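Local coordinates for protein putative nuclease YbcO (Escherichia coli K-12, PDB 3G27) that is predicted to act as a nuclease and binds a zinc ion, though its activity remains uncharacterised, at residues Ala82-Gln85 and Val86-Lys90. Numbering follows the deposited sequence.
Sequences ARTQ and VIWLK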
loop_
_atom_site.group_PDB
_atom_site.type_symbol
_atom_site.label_atom_id
_atom_site.label_comp_id
_atom_site.label_asym_id
_atom_site.label_seq_id
_atom_site.Cartn_x
_atom_site.Cartn_y
_atom_site.Cartn_z
ATOM N N ALA A 82 -4.673 0.011 -0.574
ATOM C CA ALA A 82 -4.967 1.441 -0.712
ATOM C C ALA A 82 -6.411 1.675 -1.176
ATOM O O ALA A 82 -7.119 2.521 -0.656
ATOM C CB ALA A 82 -3.974 2.090 -1.665
ATOM N N ARG A 83 -6.852 0.900 -2.152
ATOM C CA ARG A 83 -8.258 0.920 -2.589
ATOM C C ARG A 83 -9.257 0.560 -1.479
ATOM O O ARG A 83 -10.258 1.247 -1.301
ATOM C CB ARG A 83 -8.435 -0.028 -3.747
ATOM C CG ARG A 83 -7.633 0.348 -4.970
ATOM C CD ARG A 83 -7.993 -0.562 -6.140
ATOM N NE ARG A 83 -7.026 -0.402 -7.216
ATOM C CZ ARG A 83 -6.373 -1.389 -7.829
ATOM N NH1 ARG A 83 -6.565 -2.670 -7.514
ATOM N NH2 ARG A 83 -5.505 -1.079 -8.791
ATOM N N THR A 84 -8.962 -0.499 -0.735
ATOM C CA THR A 84 -9.733 -0.899 0.448
ATOM C C THR A 84 -9.847 0.172 1.517
ATOM O O THR A 84 -10.932 0.432 2.019
ATOM C CB THR A 84 -9.100 -2.125 1.084
ATOM O OG1 THR A 84 -8.995 -3.154 0.083
ATOM C CG2 THR A 84 -9.911 -2.618 2.275
ATOM N N GLN A 85 -8.729 0.781 1.883
ATOM C CA GLN A 85 -8.733 1.877 2.853
ATOM C C GLN A 85 -9.523 3.038 2.302
ATOM O O GLN A 85 -10.243 3.707 3.035
ATOM C CB GLN A 85 -7.306 2.308 3.204
ATOM C CG GLN A 85 -6.488 1.212 3.955
ATOM C CD GLN A 85 -5.027 1.585 4.179
ATOM O OE1 GLN A 85 -4.599 2.701 3.882
ATOM N NE2 GLN A 85 -4.271 0.668 4.746
ATOM N N VAL A 86 -9.421 3.269 1.000
ATOM C CA VAL A 86 -10.194 4.333 0.390
ATOM C C VAL A 86 -11.697 4.024 0.461
ATOM O O VAL A 86 -12.502 4.918 0.698
ATOM C CB VAL A 86 -9.791 4.595 -1.065
ATOM C CG1 VAL A 86 -10.913 5.377 -1.778
ATOM C CG2 VAL A 86 -8.462 5.342 -1.136
ATOM N N ILE A 87 -12.063 2.764 0.263
ATOM C CA ILE A 87 -13.447 2.324 0.477
ATOM C C ILE A 87 -13.898 2.568 1.931
ATOM O O ILE A 87 -14.996 3.093 2.158
ATOM C CB ILE A 87 -13.621 0.837 0.155
ATOM C CG1 ILE A 87 -13.568 0.600 -1.348
ATOM C CG2 ILE A 87 -14.912 0.315 0.730
ATOM C CD1 ILE A 87 -13.445 -0.881 -1.706
ATOM N N TRP A 88 -13.055 2.184 2.898
ATOM C CA TRP A 88 -13.352 2.371 4.328
ATOM C C TRP A 88 -13.578 3.826 4.663
ATOM O O TRP A 88 -14.415 4.158 5.501
ATOM C CB TRP A 88 -12.205 1.879 5.220
ATOM C CG TRP A 88 -11.888 0.427 5.169
ATOM C CD1 TRP A 88 -10.732 -0.165 5.595
ATOM C CD2 TRP A 88 -12.714 -0.632 4.664
ATOM N NE1 TRP A 88 -10.786 -1.520 5.395
ATOM C CE2 TRP A 88 -11.988 -1.835 4.823
ATOM C CE3 TRP A 88 -13.996 -0.686 4.092
ATOM C CZ2 TRP A 88 -12.501 -3.075 4.429
ATOM C CZ3 TRP A 88 -14.498 -1.928 3.692
ATOM C CH2 TRP A 88 -13.752 -3.101 3.869
ATOM N N LEU A 89 -12.782 4.687 4.039
ATOM C CA LEU A 89 -12.900 6.133 4.233
ATOM C C LEU A 89 -14.283 6.594 3.782
ATOM O O LEU A 89 -15.051 7.093 4.597
ATOM C CB LEU A 89 -11.798 6.891 3.469
ATOM C CG LEU A 89 -10.447 7.228 4.132
ATOM C CD1 LEU A 89 -10.224 6.594 5.503
ATOM C CD2 LEU A 89 -9.293 6.851 3.198
ATOM N N LYS A 90 -14.592 6.390 2.501
ATOM C CA LYS A 90 -15.889 6.762 1.917
ATOM C C LYS A 90 -17.090 6.208 2.708
ATOM O O LYS A 90 -18.022 6.951 3.019
ATOM C CB LYS A 90 -15.992 6.307 0.445
ATOM C CG LYS A 90 -14.931 6.871 -0.531
ATOM C CD LYS A 90 -14.888 8.405 -0.623
ATOM C CE LYS A 90 -16.132 9.009 -1.339
ATOM N NZ LYS A 90 -16.136 10.517 -1.336
#
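Val86 N donates to Ala82 O over 2.9 Å, the first of four i to i+4 bonds across the contact, evidence of continuous alpha-helix. With CG1 of Val86 anti to the backbone N (chi1 162°), CG2 falls beside that nitrogen and lies 3.2 Å from Ala82 O; the side chain also packs on Ile49 of the second subunit. Ile87 N bonds to Arg83 O at 2.8 Å, while Ile87 CG1 runs 3.4 Å from this oxygen and the Ile87 side chain also touches Ile52 and Arg11.

These residues belong to the C-terminal part of helix 70-90, which packs against strand 50-53 of the two-stranded antiparallel sheet and, along another side, meets the second subunit.

At Trp88 the contact becomes one between side chains. With CG beside the backbone N (chi1 -64°), the indole leans back along the helix, and Thr84 CG2 meets its CE2 at 3.4 Å. Thr84 O, which accepts the hydrogen bond from Trp88 N at an N-H...O angle of 160°, also sits 3.2 Å above the ring plane, offset toward the rim. Thr84 OG1 is held elsewhere, by Gly80 O, Thr51 OG1 and Ile52 N, whereas Trp88 NE1 is buried and has no polar partner in the model. Leu89 N makes the fourth bond, to Gln85 O, and Leu89 CD2 folds to 3.3 Å from that oxygen; Gln85 NE2 is hydrogen-bonded to Leu48 O of its own chain and to Gln85 OE1 of the second subunit.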